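Local coordinates for protein BIFUNCTIONAL PROTEIN Proline utilization A (PutA) (Corynebacterium freiburgense, PDB 5UX5) that probably oxidises proline to glutamate in two steps, pairing an FAD-dependent proline dehydrogenase with an NAD-dependent aldehyde dehydrogenase in one chain, at residues A358-L363 / T371-E376; R332-I337 / V347-H352. All blocks are in the same frame, centred on the assembly; numbering follows the deposited sequence.

The two contacts lie side by side in the proline dehydrogenase barrel, their centres about 7 Å apart. Contact 2 seats helix 323-337 on strand 345-350; the chain then runs into helix 354-367, which contact 1 seats on the neighbouring parallel strand 373-378. Backbone bonds probably join the two strands at Gln372 O to Val347 N, 2.8 Å, and at Glu376 N to Ile349 O, also 2.8 Å. The helices meet through Met334, whose CE packs against Ser359 CB at 3.5 Å. Both contacts reach FAD: 347-352 holds a phosphate and lies against the flavin ring system, while Glu376 touches its C7M methyl.

Contact 1: residues A358-L363 / T371-E376; sequences ASAYEL and TQLDVE. With FAD (flavin-adenine dinucleotide), chain E.
Leu373 carries the apolar packing on its own side, setting both of its methyls against the helix. CD1 meets Ala360 CB at 3.8 Å, and CD2 lies against the backbone of the same turn, 3.4 Å from Ala360 O and 3.7 Å from Tyr361 CA. With CG anti to the backbone N (chi1 -179°), one methyl of the fork rests on the alanine side chain and the other on the backbone where Ala360 joins Tyr361. With only a methyl on Ala360 at this point, the CA atoms of Ala360 and Leu373 are 7.6 Å apart.

The polar side chains of the strand serve other partners. Asp374 forms salt bridges with Arg346 and Lys294; Glu376, extended beyond CG, does so with Lys294 and Arg296 and is also hydrogen-bonded to Tyr185 OH. Against the cofactor, Glu376 offers carbon: its backbone C lies 3.6 Å from FAD C7M and its CB 3.9 Å from the same methyl.

Helix 354-367 thus packs on the strand that follows it, the second half of the beta-alpha-beta unit 345-350, 354-367, 373-378 in the TIM-like barrel of the proline dehydrogenase domain, with the flavin toward the C-terminal end of the strand.

Contact 2: residues R332-I337 / V347-H352; sequences RMMDYI and VGIASH. With FAD (flavin-adenine dinucleotide), chain E.
Met334 and Ile337, one helical turn apart, lie over Ile349 and Val347, two residues apart on the strand; the CB of Ile337 is directed at the strand, that of Met334 past it. The helix keeps its backbone bonding to its last turn, where Ile337 N reaches Met333 O and Met334 O at 3.2 Å each. The CA atoms stand 8.1 Å apart for Met334 and Ile349, and 7.7 Å for Ile337 and Val347, so the helix rides over the strand at nearly even height.

Side chains fill that gap in two places. One is methyl on methyl: Ile337 CG2 meets Val347 CG2 at 3.5 Å, the two side chains crossing at a slant. CG1 of the isoleucine is anti to its backbone N (chi1 -155°), which leaves CG2 wedged between the backbone N and the carbonyl carbon and aimed at the valine. The other joins Met334 CG to Ile349 CD1 at 4.4 Å; farther out, the methionine also packs on Ala360 and Leu363 of helix 354-367.

Past this packing the strand runs to the cofactor. Ala350 CB lies 3.8 Å from FAD C7. Ser351 OG donates to FAD O1P at 2.6 Å and is also hydrogen-bonded with Asn353 N, while His352 N donates to O2P, its N-H...O angle 156°. One phosphate is therefore gripped through two of its oxygens. Such helix-on-strand packing builds the wall of the TIM-like barrel, and FAD sits at the C-terminal ends of the strands, where TIM-barrel enzymes place their active sites.

Contact 1: residues A358-L363 / T371-E376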
# COMPACT_ATOMS: atom_id res chain seq x y z
N ALA A 358 24.31 -1.67 -33.78
CA ALA A 358 24.83 -2.22 -35.04
C ALA A 358 23.80 -3.10 -35.73
O ALA A 358 23.77 -3.15 -36.97
CB ALA A 358 26.12 -3.00 -34.79
N SER A 359 22.95 -3.78 -34.97
CA SER A 359 21.89 -4.60 -35.56
C SER A 359 20.91 -3.73 -36.32
O SER A 359 20.59 -4.00 -37.49
CB SER A 359 21.15 -5.37 -34.48
OG SER A 359 21.92 -6.42 -33.97
N ALA A 360 20.39 -2.71 -35.67
CA ALA A 360 19.45 -1.82 -36.34
C ALA A 360 20.11 -1.18 -37.57
O ALA A 360 19.48 -1.07 -38.63
CB ALA A 360 18.95 -0.77 -35.36
N TYR A 361 21.38 -0.79 -37.45
CA TYR A 361 22.07 -0.18 -38.57
C TYR A 361 22.07 -1.14 -39.76
O TYR A 361 21.60 -0.80 -40.85
CB TYR A 361 23.50 0.19 -38.19
CG TYR A 361 24.23 0.74 -39.39
CD1 TYR A 361 23.77 1.88 -40.04
CD2 TYR A 361 25.35 0.10 -39.92
CE1 TYR A 361 24.42 2.38 -41.17
CE2 TYR A 361 26.01 0.60 -41.04
CZ TYR A 361 25.53 1.73 -41.67
OH TYR A 361 26.18 2.23 -42.78
N GLU A 362 22.58 -2.35 -39.53
CA GLU A 362 22.74 -3.34 -40.59
C GLU A 362 21.40 -3.83 -41.13
O GLU A 362 21.27 -4.11 -42.33
CB GLU A 362 23.57 -4.52 -40.08
CG GLU A 362 25.03 -4.18 -39.82
CD GLU A 362 25.77 -3.74 -41.08
OE1 GLU A 362 26.84 -3.13 -40.93
OE2 GLU A 362 25.31 -4.05 -42.22
N LEU A 363 20.39 -3.96 -40.27
CA LEU A 363 19.06 -4.28 -40.78
C LEU A 363 18.57 -3.18 -41.72
O LEU A 363 18.04 -3.48 -42.79
CB LEU A 363 18.08 -4.49 -39.62
CG LEU A 363 18.06 -5.80 -38.84
CD1 LEU A 363 17.03 -5.72 -37.70
CD2 LEU A 363 17.76 -7.00 -39.75
N THR A 371 15.98 5.53 -43.96
CA THR A 371 15.26 6.74 -43.61
C THR A 371 14.20 6.53 -42.54
O THR A 371 13.42 7.45 -42.24
CB THR A 371 14.63 7.34 -44.87
OG1 THR A 371 13.72 6.38 -45.44
CG2 THR A 371 15.72 7.73 -45.86
N GLN A 372 14.14 5.35 -41.94
CA GLN A 372 13.31 5.15 -40.77
C GLN A 372 14.12 4.98 -39.50
O GLN A 372 13.54 4.76 -38.44
CB GLN A 372 12.39 3.94 -40.95
CG GLN A 372 11.04 4.27 -41.54
CD GLN A 372 11.11 4.48 -43.03
OE1 GLN A 372 11.61 3.61 -43.75
NE2 GLN A 372 10.67 5.64 -43.49
N LEU A 373 15.45 5.07 -39.57
CA LEU A 373 16.29 4.75 -38.43
C LEU A 373 16.99 6.01 -37.95
O LEU A 373 17.88 6.53 -38.63
CB LEU A 373 17.32 3.68 -38.79
CG LEU A 373 18.27 3.22 -37.70
CD1 LEU A 373 17.51 2.51 -36.60
CD2 LEU A 373 19.33 2.32 -38.28
N ASP A 374 16.62 6.44 -36.75
CA ASP A 374 17.40 7.38 -35.96
C ASP A 374 17.95 6.58 -34.79
O ASP A 374 17.36 5.57 -34.40
CB ASP A 374 16.53 8.53 -35.45
CG ASP A 374 15.84 9.30 -36.57
OD1 ASP A 374 16.39 9.37 -37.69
OD2 ASP A 374 14.74 9.86 -36.34
N VAL A 375 19.10 6.99 -34.25
CA VAL A 375 19.67 6.41 -33.04
C VAL A 375 19.66 7.46 -31.94
O VAL A 375 20.14 8.58 -32.15
CB VAL A 375 21.11 5.90 -33.26
CG1 VAL A 375 21.75 5.56 -31.92
CG2 VAL A 375 21.13 4.71 -34.21
N GLU A 376 19.12 7.11 -30.78
CA GLU A 376 19.01 8.05 -29.68
C GLU A 376 19.93 7.61 -28.55
O GLU A 376 19.92 6.43 -28.17
CB GLU A 376 17.55 8.19 -29.24
CG GLU A 376 16.57 8.44 -30.43
CD GLU A 376 15.19 8.91 -29.98
OE1 GLU A 376 14.31 9.17 -30.85
OE2 GLU A 376 14.98 9.00 -28.75
PA FAD E . 22.28 -2.64 -21.63
O1A FAD E . 23.36 -3.02 -20.56
O2A FAD E . 22.24 -3.38 -22.88
O5B FAD E . 20.85 -2.77 -21.25
C5B FAD E . 20.47 -2.59 -19.90
C4B FAD E . 18.98 -2.85 -19.78
O4B FAD E . 18.71 -4.22 -19.72
C3B FAD E . 18.37 -2.26 -18.55
O3B FAD E . 18.07 -0.91 -18.61
C2B FAD E . 17.15 -3.10 -18.37
O2B FAD E . 16.07 -2.57 -19.03
C1B FAD E . 17.60 -4.44 -18.88
N9A FAD E . 17.95 -5.36 -17.81
C8A FAD E . 19.17 -5.42 -17.14
N7A FAD E . 19.12 -6.39 -16.20
C5A FAD E . 17.89 -7.03 -16.22
C6A FAD E . 17.31 -8.09 -15.49
N6A FAD E . 18.00 -8.80 -14.42
N1A FAD E . 16.06 -8.47 -15.79
C2A FAD E . 15.35 -7.83 -16.77
N3A FAD E . 15.88 -6.79 -17.49
C4A FAD E . 17.13 -6.38 -17.24
N1 FAD E . 13.98 4.24 -20.31
C2 FAD E . 12.55 4.22 -20.10
O2 FAD E . 12.02 3.26 -19.27
N3 FAD E . 11.75 5.21 -20.69
C4 FAD E . 12.29 6.19 -21.52
O4 FAD E . 11.47 7.15 -22.10
C4X FAD E . 13.74 6.13 -21.88
N5 FAD E . 14.31 6.97 -22.82
C5X FAD E . 15.67 6.85 -23.17
C6 FAD E . 16.25 7.70 -24.13
C7 FAD E . 17.60 7.56 -24.44
C7M FAD E . 18.26 8.45 -25.45
C8 FAD E . 18.36 6.58 -23.84
C8M FAD E . 19.81 6.43 -24.19
C9 FAD E . 17.79 5.74 -22.90
C9A FAD E . 16.46 5.88 -22.57
N10 FAD E . 15.90 4.98 -21.61
C10 FAD E . 14.54 5.09 -21.25
C1' FAD E . 16.77 3.99 -20.95
C2' FAD E . 16.74 2.59 -21.49
O2' FAD E . 15.51 2.03 -21.23
C3' FAD E . 17.90 1.81 -20.83
O3' FAD E . 17.64 1.75 -19.48
C4' FAD E . 19.33 2.36 -21.00
O4' FAD E . 19.49 3.11 -22.14
C5' FAD E . 20.42 1.28 -20.86
O5' FAD E . 20.21 0.08 -21.59
P FAD E . 21.13 -0.40 -22.84
O1P FAD E . 20.40 -0.84 -24.17
O2P FAD E . 22.13 0.82 -22.87
O3P FAD E . 22.34 -1.30 -22.24

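Contact 2: residues R332-I337 / V347-H352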
# COMPACT_ATOMS: atom_id res chain seq x y z
N ARG A 332 13.80 -8.49 -31.38
CA ARG A 332 12.56 -8.87 -32.06
C ARG A 332 11.77 -7.64 -32.50
O ARG A 332 11.26 -7.58 -33.62
CB ARG A 332 11.68 -9.76 -31.19
CG ARG A 332 10.35 -10.12 -31.85
CD ARG A 332 9.51 -11.13 -31.04
NE ARG A 332 9.29 -10.64 -29.68
CZ ARG A 332 8.54 -11.24 -28.75
NH1 ARG A 332 7.90 -12.36 -29.01
NH2 ARG A 332 8.43 -10.70 -27.54
N MET A 333 11.67 -6.63 -31.63
CA MET A 333 10.89 -5.46 -32.00
C MET A 333 11.56 -4.68 -33.12
O MET A 333 10.88 -4.19 -34.04
CB MET A 333 10.64 -4.58 -30.78
CG MET A 333 9.85 -5.29 -29.71
SD MET A 333 8.99 -4.16 -28.59
CE MET A 333 10.34 -3.25 -27.94
N MET A 334 12.88 -4.56 -33.07
CA MET A 334 13.64 -3.95 -34.15
C MET A 334 13.39 -4.69 -35.47
O MET A 334 13.03 -4.08 -36.49
CB MET A 334 15.10 -4.00 -33.76
CG MET A 334 16.08 -3.38 -34.66
SD MET A 334 17.63 -3.76 -33.84
CE MET A 334 17.66 -5.50 -34.11
N ASP A 335 13.54 -6.01 -35.43
CA ASP A 335 13.34 -6.87 -36.59
C ASP A 335 11.99 -6.63 -37.25
O ASP A 335 11.89 -6.56 -38.48
CB ASP A 335 13.44 -8.31 -36.09
CG ASP A 335 13.81 -9.29 -37.17
OD1 ASP A 335 13.21 -9.25 -38.27
OD2 ASP A 335 14.69 -10.13 -36.86
N TYR A 336 10.94 -6.52 -36.45
CA TYR A 336 9.58 -6.45 -36.97
C TYR A 336 9.33 -5.12 -37.68
O TYR A 336 8.66 -5.07 -38.72
CB TYR A 336 8.60 -6.66 -35.82
CG TYR A 336 7.12 -6.52 -36.14
CD1 TYR A 336 6.51 -5.27 -36.25
CD2 TYR A 336 6.30 -7.64 -36.22
CE1 TYR A 336 5.15 -5.15 -36.52
CE2 TYR A 336 4.94 -7.54 -36.47
CZ TYR A 336 4.37 -6.29 -36.63
OH TYR A 336 3.01 -6.20 -36.88
N ILE A 337 9.87 -4.03 -37.12
CA ILE A 337 9.38 -2.70 -37.45
C ILE A 337 10.22 -2.10 -38.57
O ILE A 337 9.72 -1.26 -39.35
CB ILE A 337 9.36 -1.82 -36.19
CG1 ILE A 337 8.34 -0.69 -36.31
CG2 ILE A 337 10.72 -1.27 -35.87
CD1 ILE A 337 6.95 -1.19 -36.47
N VAL A 347 11.69 4.85 -36.38
CA VAL A 347 12.21 4.14 -35.22
C VAL A 347 13.41 4.86 -34.64
O VAL A 347 14.43 5.03 -35.32
CB VAL A 347 12.62 2.70 -35.57
CG1 VAL A 347 12.89 1.95 -34.34
CG2 VAL A 347 11.54 2.05 -36.36
N GLY A 348 13.33 5.20 -33.36
CA GLY A 348 14.52 5.60 -32.63
C GLY A 348 15.02 4.46 -31.76
O GLY A 348 14.35 4.07 -30.80
N ILE A 349 16.17 3.89 -32.11
CA ILE A 349 16.83 2.91 -31.25
C ILE A 349 17.57 3.67 -30.16
O ILE A 349 18.49 4.44 -30.44
CB ILE A 349 17.79 1.99 -32.05
CG1 ILE A 349 17.12 0.69 -32.51
CG2 ILE A 349 18.97 1.59 -31.21
CD1 ILE A 349 16.12 0.86 -33.57
N ALA A 350 17.17 3.47 -28.91
CA ALA A 350 17.73 4.19 -27.77
C ALA A 350 18.53 3.18 -26.96
O ALA A 350 17.99 2.50 -26.09
CB ALA A 350 16.64 4.86 -26.92
N SER A 351 19.82 3.07 -27.28
CA SER A 351 20.68 2.13 -26.59
C SER A 351 22.13 2.57 -26.73
O SER A 351 22.53 3.08 -27.78
CB SER A 351 20.51 0.70 -27.13
OG SER A 351 21.39 -0.19 -26.46
N HIS A 352 22.92 2.38 -25.67
CA HIS A 352 24.37 2.50 -25.75
C HIS A 352 25.05 1.17 -25.98
O HIS A 352 26.29 1.10 -26.04
CB HIS A 352 24.94 3.17 -24.50
CG HIS A 352 24.80 4.65 -24.50
ND1 HIS A 352 25.61 5.47 -25.26
CD2 HIS A 352 23.96 5.47 -23.83
CE1 HIS A 352 25.26 6.73 -25.06
NE2 HIS A 352 24.27 6.76 -24.20
PA FAD E . 22.28 -2.64 -21.63
O1A FAD E . 23.36 -3.02 -20.56
O2A FAD E . 22.24 -3.38 -22.88
O5B FAD E . 20.85 -2.77 -21.25
C5B FAD E . 20.47 -2.59 -19.90
C4B FAD E . 18.98 -2.85 -19.78
O4B FAD E . 18.71 -4.22 -19.72
C3B FAD E . 18.37 -2.26 -18.55
O3B FAD E . 18.07 -0.91 -18.61
C2B FAD E . 17.15 -3.10 -18.37
O2B FAD E . 16.07 -2.57 -19.03
C1B FAD E . 17.60 -4.44 -18.88
N9A FAD E . 17.95 -5.36 -17.81
C8A FAD E . 19.17 -5.42 -17.14
N7A FAD E . 19.12 -6.39 -16.20
C5A FAD E . 17.89 -7.03 -16.22
C6A FAD E . 17.31 -8.09 -15.49
N6A FAD E . 18.00 -8.80 -14.42
N1A FAD E . 16.06 -8.47 -15.79
C2A FAD E . 15.35 -7.83 -16.77
N3A FAD E . 15.88 -6.79 -17.49
C4A FAD E . 17.13 -6.38 -17.24
N1 FAD E . 13.98 4.24 -20.31
C2 FAD E . 12.55 4.22 -20.10
O2 FAD E . 12.02 3.26 -19.27
N3 FAD E . 11.75 5.21 -20.69
C4 FAD E . 12.29 6.19 -21.52
O4 FAD E . 11.47 7.15 -22.10
C4X FAD E . 13.74 6.13 -21.88
N5 FAD E . 14.31 6.97 -22.82
C5X FAD E . 15.67 6.85 -23.17
C6 FAD E . 16.25 7.70 -24.13
C7 FAD E . 17.60 7.56 -24.44
C7M FAD E . 18.26 8.45 -25.45
C8 FAD E . 18.36 6.58 -23.84
C8M FAD E . 19.81 6.43 -24.19
C9 FAD E . 17.79 5.74 -22.90
C9A FAD E . 16.46 5.88 -22.57
N10 FAD E . 15.90 4.98 -21.61
C10 FAD E . 14.54 5.09 -21.25
C1' FAD E . 16.77 3.99 -20.95
C2' FAD E . 16.74 2.59 -21.49
O2' FAD E . 15.51 2.03 -21.23
C3' FAD E . 17.90 1.81 -20.83
O3' FAD E . 17.64 1.75 -19.48
C4' FAD E . 19.33 2.36 -21.00
O4' FAD E . 19.49 3.11 -22.14
C5' FAD E . 20.42 1.28 -20.86
O5' FAD E . 20.21 0.08 -21.59
P FAD E . 21.13 -0.40 -22.84
O1P FAD E . 20.40 -0.84 -24.17
O2P FAD E . 22.13 0.82 -22.87
O3P FAD E . 22.34 -1.30 -22.24